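Local coordinates for protein cellulase (Xanthomonas axonopodis pv. citri, PDB 4W7W) that probably hydrolyses the beta-1,4-glucosidic bonds of cellulose, as a family 5 glycoside hydrolase that holds glucan chains in a cleft atop its barrel, at residues V25-E33 against Y47-F58; N64-E73 against Y104-Y115. One frame throughout, in Å; residues are numbered along the deposited sequence. Where two conformers were deposited one is given.

Contact 1: V25-E33 against Y47-F58. With BGC (beta-D-glucopyranose), chain B.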
# COMPACT_ATOMS: atom_id res chain seq x y z
N VAL A 25 2.48 -1.67 -11.87
CA VAL A 25 2.65 -3.03 -11.38
C VAL A 25 3.99 -3.13 -10.66
O VAL A 25 5.02 -2.61 -11.12
CB VAL A 25 2.55 -4.09 -12.50
CG1 VAL A 25 1.18 -4.09 -13.15
CG2 VAL A 25 3.63 -3.93 -13.54
N GLY A 26 3.99 -3.80 -9.54
CA GLY A 26 5.22 -3.96 -8.80
C GLY A 26 5.09 -4.66 -7.49
O GLY A 26 4.26 -5.56 -7.30
N VAL A 27 5.97 -4.27 -6.57
CA VAL A 27 6.12 -4.95 -5.30
C VAL A 27 6.29 -3.97 -4.16
O VAL A 27 6.73 -2.83 -4.35
CB VAL A 27 7.32 -5.94 -5.31
CG1 VAL A 27 7.19 -7.01 -6.37
CG2 VAL A 27 8.65 -5.22 -5.44
N ASN A 28 5.95 -4.45 -2.97
CA ASN A 28 6.34 -3.81 -1.72
C ASN A 28 7.78 -4.17 -1.40
O ASN A 28 8.15 -5.35 -1.41
CB ASN A 28 5.47 -4.31 -0.56
CG ASN A 28 4.10 -3.71 -0.56
OD1 ASN A 28 3.87 -2.72 0.13
ND2 ASN A 28 3.15 -4.29 -1.31
N LEU A 29 8.62 -3.17 -1.11
CA LEU A 29 9.95 -3.41 -0.57
C LEU A 29 9.86 -3.13 0.92
O LEU A 29 9.90 -2.00 1.35
CB LEU A 29 11.03 -2.56 -1.23
CG LEU A 29 11.28 -2.89 -2.70
CD1 LEU A 29 12.37 -2.00 -3.31
CD2 LEU A 29 11.66 -4.34 -2.90
N SER A 30 9.64 -4.22 1.66
CA SER A 30 9.41 -4.20 3.10
C SER A 30 10.72 -4.20 3.88
O SER A 30 11.70 -4.84 3.46
CB SER A 30 8.56 -5.43 3.47
OG SER A 30 8.46 -5.63 4.87
N GLY A 31 10.73 -3.50 5.01
CA GLY A 31 11.88 -3.50 5.90
C GLY A 31 11.97 -2.27 6.75
O GLY A 31 12.52 -2.32 7.84
N ALA A 32 11.49 -1.13 6.26
CA ALA A 32 11.65 0.11 7.02
C ALA A 32 10.62 0.21 8.13
O ALA A 32 10.76 1.04 9.06
CB ALA A 32 11.60 1.33 6.11
N GLU A 33 9.58 -0.61 8.03
CA GLU A 33 8.49 -0.67 8.99
C GLU A 33 8.67 -1.78 10.02
O GLU A 33 7.81 -1.95 10.88
CB GLU A 33 7.15 -0.81 8.27
CG GLU A 33 6.72 -2.22 7.85
CD GLU A 33 7.49 -2.88 6.73
OE1 GLU A 33 8.55 -2.37 6.28
OE2 GLU A 33 7.02 -3.96 6.31
N TYR A 47 15.51 -1.87 11.54
CA TYR A 47 14.83 -1.70 10.26
C TYR A 47 15.87 -1.35 9.23
O TYR A 47 17.01 -1.00 9.56
CB TYR A 47 13.78 -0.60 10.37
CG TYR A 47 14.32 0.80 10.56
CD1 TYR A 47 14.57 1.30 11.83
CD2 TYR A 47 14.55 1.63 9.48
CE1 TYR A 47 15.04 2.58 12.03
CE2 TYR A 47 15.02 2.92 9.66
CZ TYR A 47 15.28 3.39 10.92
OH TYR A 47 15.73 4.68 11.06
N THR A 48 15.49 -1.45 7.97
CA THR A 48 16.37 -1.12 6.88
C THR A 48 15.57 -0.54 5.74
O THR A 48 14.39 -0.85 5.60
CB THR A 48 17.14 -2.36 6.41
OG1 THR A 48 18.14 -1.97 5.47
CG2 THR A 48 16.21 -3.39 5.76
N TYR A 49 16.21 0.29 4.93
CA TYR A 49 15.68 0.70 3.65
C TYR A 49 16.19 -0.25 2.58
O TYR A 49 17.13 -1.01 2.80
CB TYR A 49 16.01 2.18 3.37
CG TYR A 49 14.99 3.10 4.00
CD1 TYR A 49 14.93 3.27 5.38
CD2 TYR A 49 14.06 3.75 3.23
CE1 TYR A 49 13.95 4.04 5.97
CE2 TYR A 49 13.06 4.53 3.82
CZ TYR A 49 13.02 4.68 5.17
OH TYR A 49 12.02 5.46 5.72
N PRO A 50 15.56 -0.24 1.40
CA PRO A 50 15.96 -1.21 0.39
C PRO A 50 17.32 -0.91 -0.19
O PRO A 50 17.80 0.22 -0.15
CB PRO A 50 14.87 -1.07 -0.70
CG PRO A 50 13.74 -0.28 -0.06
CD PRO A 50 14.42 0.58 0.97
N ALA A 51 17.96 -1.93 -0.74
CA ALA A 51 19.18 -1.74 -1.49
C ALA A 51 18.81 -1.17 -2.85
O ALA A 51 17.76 -1.51 -3.40
CB ALA A 51 19.90 -3.07 -1.68
N ALA A 52 19.70 -0.38 -3.44
CA ALA A 52 19.46 0.12 -4.78
C ALA A 52 19.26 -1.03 -5.77
O ALA A 52 18.45 -0.92 -6.70
CB ALA A 52 20.61 0.99 -5.24
N SER A 53 19.98 -2.13 -5.57
CA SER A 53 19.84 -3.28 -6.45
C SER A 53 18.45 -3.91 -6.41
O SER A 53 18.07 -4.61 -7.33
CB SER A 53 20.89 -4.33 -6.11
OG SER A 53 20.83 -4.75 -4.75
N ASP A 54 17.71 -3.70 -5.32
CA ASP A 54 16.34 -4.21 -5.27
C ASP A 54 15.53 -3.52 -6.37
O ASP A 54 14.75 -4.14 -7.08
CB ASP A 54 15.69 -3.95 -3.89
CG ASP A 54 16.39 -4.65 -2.72
OD1 ASP A 54 17.08 -5.68 -2.93
OD2 ASP A 54 16.23 -4.14 -1.57
N PHE A 55 15.67 -2.20 -6.47
CA PHE A 55 14.93 -1.44 -7.48
C PHE A 55 15.27 -1.93 -8.88
O PHE A 55 14.38 -2.17 -9.70
CB PHE A 55 15.21 0.06 -7.36
CG PHE A 55 14.68 0.67 -6.09
CD1 PHE A 55 15.44 0.62 -4.92
CD2 PHE A 55 13.43 1.25 -6.05
CE1 PHE A 55 14.95 1.18 -3.75
CE2 PHE A 55 12.95 1.80 -4.88
CZ PHE A 55 13.70 1.75 -3.73
N SER A 56 16.56 -2.10 -9.16
CA SER A 56 16.95 -2.53 -10.51
C SER A 56 16.50 -3.96 -10.80
O SER A 56 16.11 -4.26 -11.92
CB SER A 56 18.45 -2.33 -10.75
OG SER A 56 19.22 -2.97 -9.78
N TYR A 57 16.55 -4.84 -9.82
CA TYR A 57 16.08 -6.21 -10.01
C TYR A 57 14.61 -6.20 -10.42
O TYR A 57 14.23 -6.83 -11.42
CB TYR A 57 16.25 -7.06 -8.75
CG TYR A 57 15.57 -8.40 -8.90
CD1 TYR A 57 16.17 -9.43 -9.61
CD2 TYR A 57 14.31 -8.62 -8.38
CE1 TYR A 57 15.54 -10.64 -9.78
CE2 TYR A 57 13.66 -9.83 -8.54
CZ TYR A 57 14.27 -10.84 -9.24
OH TYR A 57 13.59 -12.04 -9.37
N PHE A 58 13.78 -5.49 -9.68
CA PHE A 58 12.35 -5.51 -10.01
C PHE A 58 12.06 -4.79 -11.32
O PHE A 58 11.21 -5.22 -12.08
CB PHE A 58 11.51 -5.03 -8.82
CG PHE A 58 11.52 -6.04 -7.71
CD1 PHE A 58 10.88 -7.26 -7.89
CD2 PHE A 58 12.26 -5.86 -6.55
CE1 PHE A 58 10.95 -8.26 -6.94
CE2 PHE A 58 12.35 -6.86 -5.59
CZ PHE A 58 11.71 -8.07 -5.80
C2 BGC B . 4.35 -10.23 8.14
C3 BGC B . 5.17 -9.91 9.39
C4 BGC B . 6.06 -8.68 9.21
C5 BGC B . 5.26 -7.54 8.59
C6 BGC B . 6.16 -6.38 8.19
C1 BGC B . 3.61 -8.99 7.65
O1 BGC B . 2.92 -9.24 6.42
O2 BGC B . 3.40 -11.28 8.42
O3 BGC B . 5.95 -11.06 9.73
O4 BGC B . 6.53 -8.21 10.47
O5 BGC B . 4.58 -7.98 7.42
O6 BGC B . 5.33 -5.31 7.82

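Contact 2: N64-E73 against Y104-Y115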
# COMPACT_ATOMS: atom_id res chain seq x y z
N ASN A 64 7.24 -1.43 -12.66
CA ASN A 64 7.44 0.01 -12.68
C ASN A 64 7.01 0.70 -11.41
O ASN A 64 7.02 1.92 -11.37
CB ASN A 64 6.74 0.64 -13.88
CG ASN A 64 5.24 0.70 -13.72
OD1 ASN A 64 4.69 0.05 -12.84
ND2 ASN A 64 4.59 1.51 -14.54
N THR A 65 6.66 -0.05 -10.36
CA THR A 65 6.12 0.56 -9.15
C THR A 65 6.67 -0.15 -7.93
O THR A 65 6.66 -1.38 -7.86
CB THR A 65 4.59 0.51 -9.13
OG1 THR A 65 4.09 1.18 -10.29
CG2 THR A 65 4.01 1.21 -7.92
N ILE A 66 7.12 0.64 -6.97
CA ILE A 66 7.57 0.14 -5.68
C ILE A 66 6.72 0.78 -4.59
O ILE A 66 6.61 2.01 -4.53
CB ILE A 66 9.04 0.48 -5.44
CG1 ILE A 66 9.94 -0.20 -6.48
CG2 ILE A 66 9.45 0.14 -4.01
CD1 ILE A 66 9.92 -1.70 -6.49
N ARG A 67 6.10 -0.05 -3.75
CA ARG A 67 5.46 0.45 -2.53
C ARG A 67 6.48 0.34 -1.39
O ARG A 67 7.08 -0.72 -1.21
CB ARG A 67 4.17 -0.32 -2.24
CG ARG A 67 3.41 0.18 -1.01
CD ARG A 67 2.00 -0.38 -1.00
NE ARG A 67 1.16 0.04 0.11
CZ ARG A 67 0.90 -0.68 1.20
NH1 ARG A 67 1.54 -1.81 1.46
NH2 ARG A 67 -0.03 -0.27 2.03
N LEU A 68 6.67 1.45 -0.69
CA LEU A 68 7.70 1.58 0.33
C LEU A 68 7.06 1.86 1.69
O LEU A 68 6.76 3.01 2.03
CB LEU A 68 8.65 2.71 -0.03
CG LEU A 68 9.83 2.89 0.91
CD1 LEU A 68 10.84 1.76 0.73
CD2 LEU A 68 10.50 4.24 0.71
N PRO A 69 6.84 0.80 2.48
CA PRO A 69 6.40 1.00 3.86
C PRO A 69 7.44 1.75 4.68
O PRO A 69 8.63 1.46 4.59
CB PRO A 69 6.28 -0.44 4.39
CG PRO A 69 6.02 -1.27 3.16
CD PRO A 69 6.88 -0.62 2.11
N PHE A 70 6.97 2.67 5.51
CA PHE A 70 7.81 3.28 6.54
C PHE A 70 6.89 3.72 7.67
O PHE A 70 5.66 3.74 7.53
CB PHE A 70 8.64 4.45 6.00
CG PHE A 70 7.82 5.57 5.48
CD1 PHE A 70 7.41 5.55 4.18
CD2 PHE A 70 7.43 6.62 6.29
CE1 PHE A 70 6.64 6.55 3.64
CE2 PHE A 70 6.63 7.63 5.78
CZ PHE A 70 6.24 7.60 4.45
N LEU A 71 7.48 4.01 8.82
CA LEU A 71 6.68 4.34 10.01
C LEU A 71 6.51 5.82 10.24
O LEU A 71 7.47 6.62 10.20
CB LEU A 71 7.28 3.77 11.28
CG LEU A 71 7.42 2.25 11.31
CD1 LEU A 71 7.87 1.83 12.69
CD2 LEU A 71 6.11 1.57 10.93
N TRP A 72 5.27 6.19 10.55
CA TRP A 72 4.94 7.54 10.97
C TRP A 72 5.85 7.99 12.11
O TRP A 72 6.38 9.10 12.10
CB TRP A 72 3.46 7.55 11.37
CG TRP A 72 2.85 8.89 11.62
CD1 TRP A 72 3.46 10.11 11.62
CD2 TRP A 72 1.48 9.11 11.95
NE1 TRP A 72 2.54 11.09 11.94
CE2 TRP A 72 1.32 10.50 12.13
CE3 TRP A 72 0.38 8.27 12.12
CZ2 TRP A 72 0.10 11.06 12.49
CZ3 TRP A 72 -0.83 8.82 12.49
CH2 TRP A 72 -0.96 10.20 12.66
N GLU A 73 6.06 7.12 13.09
CA GLU A 73 6.85 7.47 14.27
C GLU A 73 8.31 7.72 13.95
O GLU A 73 8.99 8.43 14.70
CB GLU A 73 6.77 6.36 15.31
CG GLU A 73 5.36 6.08 15.83
CD GLU A 73 4.57 5.06 15.01
OE1 GLU A 73 4.94 4.72 13.87
OE2 GLU A 73 3.51 4.62 15.51
N TYR A 104 7.76 4.34 -10.25
CA TYR A 104 7.00 5.13 -9.30
C TYR A 104 7.25 4.61 -7.89
O TYR A 104 7.51 3.42 -7.70
CB TYR A 104 5.51 5.01 -9.60
CG TYR A 104 5.13 5.58 -10.95
CD1 TYR A 104 4.81 6.93 -11.09
CD2 TYR A 104 5.11 4.78 -12.08
CE1 TYR A 104 4.47 7.46 -12.33
CE2 TYR A 104 4.76 5.30 -13.32
CZ TYR A 104 4.44 6.64 -13.43
OH TYR A 104 4.09 7.19 -14.65
N LEU A 105 7.17 5.51 -6.90
CA LEU A 105 7.38 5.17 -5.51
C LEU A 105 6.16 5.56 -4.73
O LEU A 105 5.81 6.74 -4.64
CB LEU A 105 8.62 5.90 -4.99
CG LEU A 105 9.04 5.49 -3.58
CD1 LEU A 105 9.59 4.07 -3.55
CD2 LEU A 105 10.07 6.46 -3.01
N ILE A 106 5.49 4.56 -4.16
CA ILE A 106 4.38 4.80 -3.24
C ILE A 106 4.94 4.94 -1.83
O ILE A 106 5.54 4.00 -1.29
CB ILE A 106 3.33 3.68 -3.26
CG1 ILE A 106 2.73 3.49 -4.65
CG2 ILE A 106 2.25 3.95 -2.22
CD1 ILE A 106 2.01 2.18 -4.82
N LEU A 107 4.73 6.11 -1.24
CA LEU A 107 5.08 6.34 0.15
C LEU A 107 3.96 5.78 1.00
O LEU A 107 2.87 6.36 1.05
CB LEU A 107 5.25 7.84 0.41
CG LEU A 107 6.33 8.51 -0.43
CD1 LEU A 107 6.45 9.98 -0.04
CD2 LEU A 107 7.67 7.80 -0.31
N ASP A 108 4.20 4.62 1.62
CA ASP A 108 3.19 3.93 2.43
C ASP A 108 3.43 4.20 3.90
O ASP A 108 4.36 3.66 4.49
CB ASP A 108 3.24 2.42 2.15
CG ASP A 108 2.66 1.56 3.24
OD1 ASP A 108 1.77 2.02 4.00
OD2 ASP A 108 3.15 0.40 3.32
N LEU A 109 2.61 5.09 4.46
CA LEU A 109 2.64 5.36 5.90
C LEU A 109 2.03 4.13 6.59
O LEU A 109 0.81 3.95 6.61
CB LEU A 109 1.85 6.62 6.23
CG LEU A 109 2.09 7.16 7.64
CD1 LEU A 109 3.46 7.80 7.76
CD2 LEU A 109 1.01 8.17 7.99
N HIS A 110 2.89 3.24 7.07
CA HIS A 110 2.48 1.86 7.32
C HIS A 110 2.02 1.69 8.76
O HIS A 110 2.67 1.01 9.56
CB HIS A 110 3.62 0.92 6.96
CG HIS A 110 3.19 -0.50 6.72
ND1 HIS A 110 2.80 -0.94 5.47
CD2 HIS A 110 3.11 -1.57 7.54
CE1 HIS A 110 2.51 -2.23 5.54
NE2 HIS A 110 2.70 -2.63 6.78
N ASN A 111 0.89 2.33 9.09
CA ASN A 111 0.58 2.60 10.49
C ASN A 111 -0.75 2.11 11.04
O ASN A 111 -0.98 2.28 12.23
CB ASN A 111 0.78 4.09 10.81
CG ASN A 111 2.17 4.36 11.25
OD1 ASN A 111 3.10 4.37 10.43
ND2 ASN A 111 2.37 4.46 12.56
N TYR A 112 -1.64 1.51 10.24
CA TYR A 112 -2.84 0.88 10.79
C TYR A 112 -3.72 1.86 11.56
O TYR A 112 -4.45 1.48 12.48
CB TYR A 112 -2.49 -0.33 11.66
CG TYR A 112 -1.60 -1.35 10.98
CD1 TYR A 112 -2.14 -2.36 10.22
CD2 TYR A 112 -0.21 -1.30 11.09
CE1 TYR A 112 -1.35 -3.30 9.59
CE2 TYR A 112 0.60 -2.22 10.46
CZ TYR A 112 0.03 -3.23 9.72
OH TYR A 112 0.84 -4.16 9.10
N ALA A 113 -3.68 3.13 11.15
CA ALA A 113 -4.40 4.21 11.81
C ALA A 113 -4.02 4.38 13.28
O ALA A 113 -4.84 4.79 14.10
CB ALA A 113 -5.91 4.06 11.62
N THR A 114 -2.75 4.14 13.57
CA THR A 114 -2.21 4.34 14.91
C THR A 114 -0.91 5.14 14.89
O THR A 114 -0.18 5.13 13.90
CB THR A 114 -1.94 3.01 15.65
OG1 THR A 114 -0.82 2.34 15.04
CG2 THR A 114 -3.14 2.13 15.67
N TYR A 115 -0.64 5.80 16.02
CA TYR A 115 0.66 6.42 16.27
C TYR A 115 1.06 6.02 17.68
O TYR A 115 0.30 6.25 18.64
CB TYR A 115 0.58 7.94 16.15
CG TYR A 115 1.91 8.63 16.29
CD1 TYR A 115 2.38 9.02 17.54
CD2 TYR A 115 2.69 8.93 15.18
CE1 TYR A 115 3.59 9.69 17.68
CE2 TYR A 115 3.89 9.60 15.31
CZ TYR A 115 4.34 9.97 16.56
OH TYR A 115 5.54 10.63 16.72
O HOH W 1 1.64 2.72 16.13

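Contact 1: V25-E33 against Y47-F58
With CG set anti to its carbonyl carbon (chi1 -67°) and the chain fully extended, Leu-29 reaches from strand 25-29 into helix 52-58 and spreads its two methyls over different partners. CD1 stands over the centre of the Phe-55 ring, 4.0 Å from CZ, and also touches Pro-50 and the CB of Asp-54; CD2 meets Phe-58, 3.8 Å from CE2. Behind it, Val-27 sets CG2 over the middle of one face of Phe-58, 3.7 Å from CG, and the ring is held between Val-27 of the strand and its own neighbour Tyr-57 on the opposite face.

Beyond the strand the packing gives way to backbone. Thr-48 N donates to Gly-31 O at 3.1 Å, coming from above the carbonyl plane on an almost straight N-H. Gly-31 lies close against Thr-48 O, and its backbone angles (phi 155°, psi -31°) are ones a residue with a CB can hardly adopt, because of the preceding carbonyl. Next to it, the methyl of Ala-32 presses on one face of Tyr-49, 3.6 Å from CE1, and the hydroxyl of that ring is bonded to Gln-87.

Glu-33 bends at chi2 to bring its carboxylate back over the loop. OE1 accepts from Gly-31 N at 2.8 Å, and OE2 takes O6 of the bound glucose unit at 2.6 Å; a bond from Ser-30 OG belongs to one conformer only. Gly-31 N thus steadies the carboxylate that grips the sugar. The whole is part of the first beta-alpha-beta unit of a TIM barrel, with a glycan-binding loop at the C-terminal end of the strand.

Contact 2: N64-E73 against Y104-Y115
Strands 65-70 and 104-109 run parallel, their axes approaching to 4.7 Å at 22°, and a ladder of seven backbone hydrogen bonds joins them from Asn-64 O to His-110 N. On the face carrying Arg-67, Pro-69 and Asp-108, the guanidinium and carboxylate are stacked with their planes 12° apart. OD2 of Asp-108 sits over the guanidinium centre, 3.3 Å from NH1 of Arg-67, a salt bridge of charge alone, since no N-H points at it. The N-H groups of Arg-67 serve others, Asn-28, Asn-153, Glu-222 and Glu-266. The same OD2 takes ND1 of His-110 on its syn lone pair at 2.6 Å, close to the imidazole plane, which fixes the rotation of a ring that touches bound glucose.

Past the strands, Asn-111 spans the gap with its amide. OD1 accepts from Trp-72 N at 2.8 Å, almost straight; ND2 donates in its amide plane to OE1 of Glu-73 at 2.9 Å, and also to Thr-114 O, tilted from that plane. OE2 of Glu-73 accepts from Ser-116 N and is linked by a water to OG1 of Thr-114. Trp-72, its CG anti to the backbone N (chi1 -170°), swings its indole between two neighbours: the edge of Tyr-115 meets one face, with CD2 of Tyr-115 3.5 Å from CD2 of Trp-72, and Leu-109 covers the opposite face. CG of Glu-73 lies over the Tyr-115 ring.

On the outer face, Phe-70 has CE1 3.7 Å from CB of Leu-107, and helix 127-141 packs on Leu-107, Leu-109 and Trp-72; strand 24-29 flanks 65-70 on its other edge.

Overall arrangement
From the N terminus, strand 24-29 opens the barrel, and contact 1 closes the loop that brings the chain back on helix 52-60. That helix leads directly into strand 65-70, which lies beside 24-29, completing the first beta-alpha-beta unit. Contact 2 opens only then, spanning helices 72-75 and 85-100 to seat strand 104-109 as third in the eight-stranded sheet. The two contacts are thus in series, neither nested nor crossed. They meet directly: Arg-67 O lies 2.9 Å from Leu-29 N, a probable hydrogen bond. Both also reach one glycan pocket, through Glu-33 in the first and His-110 in the second.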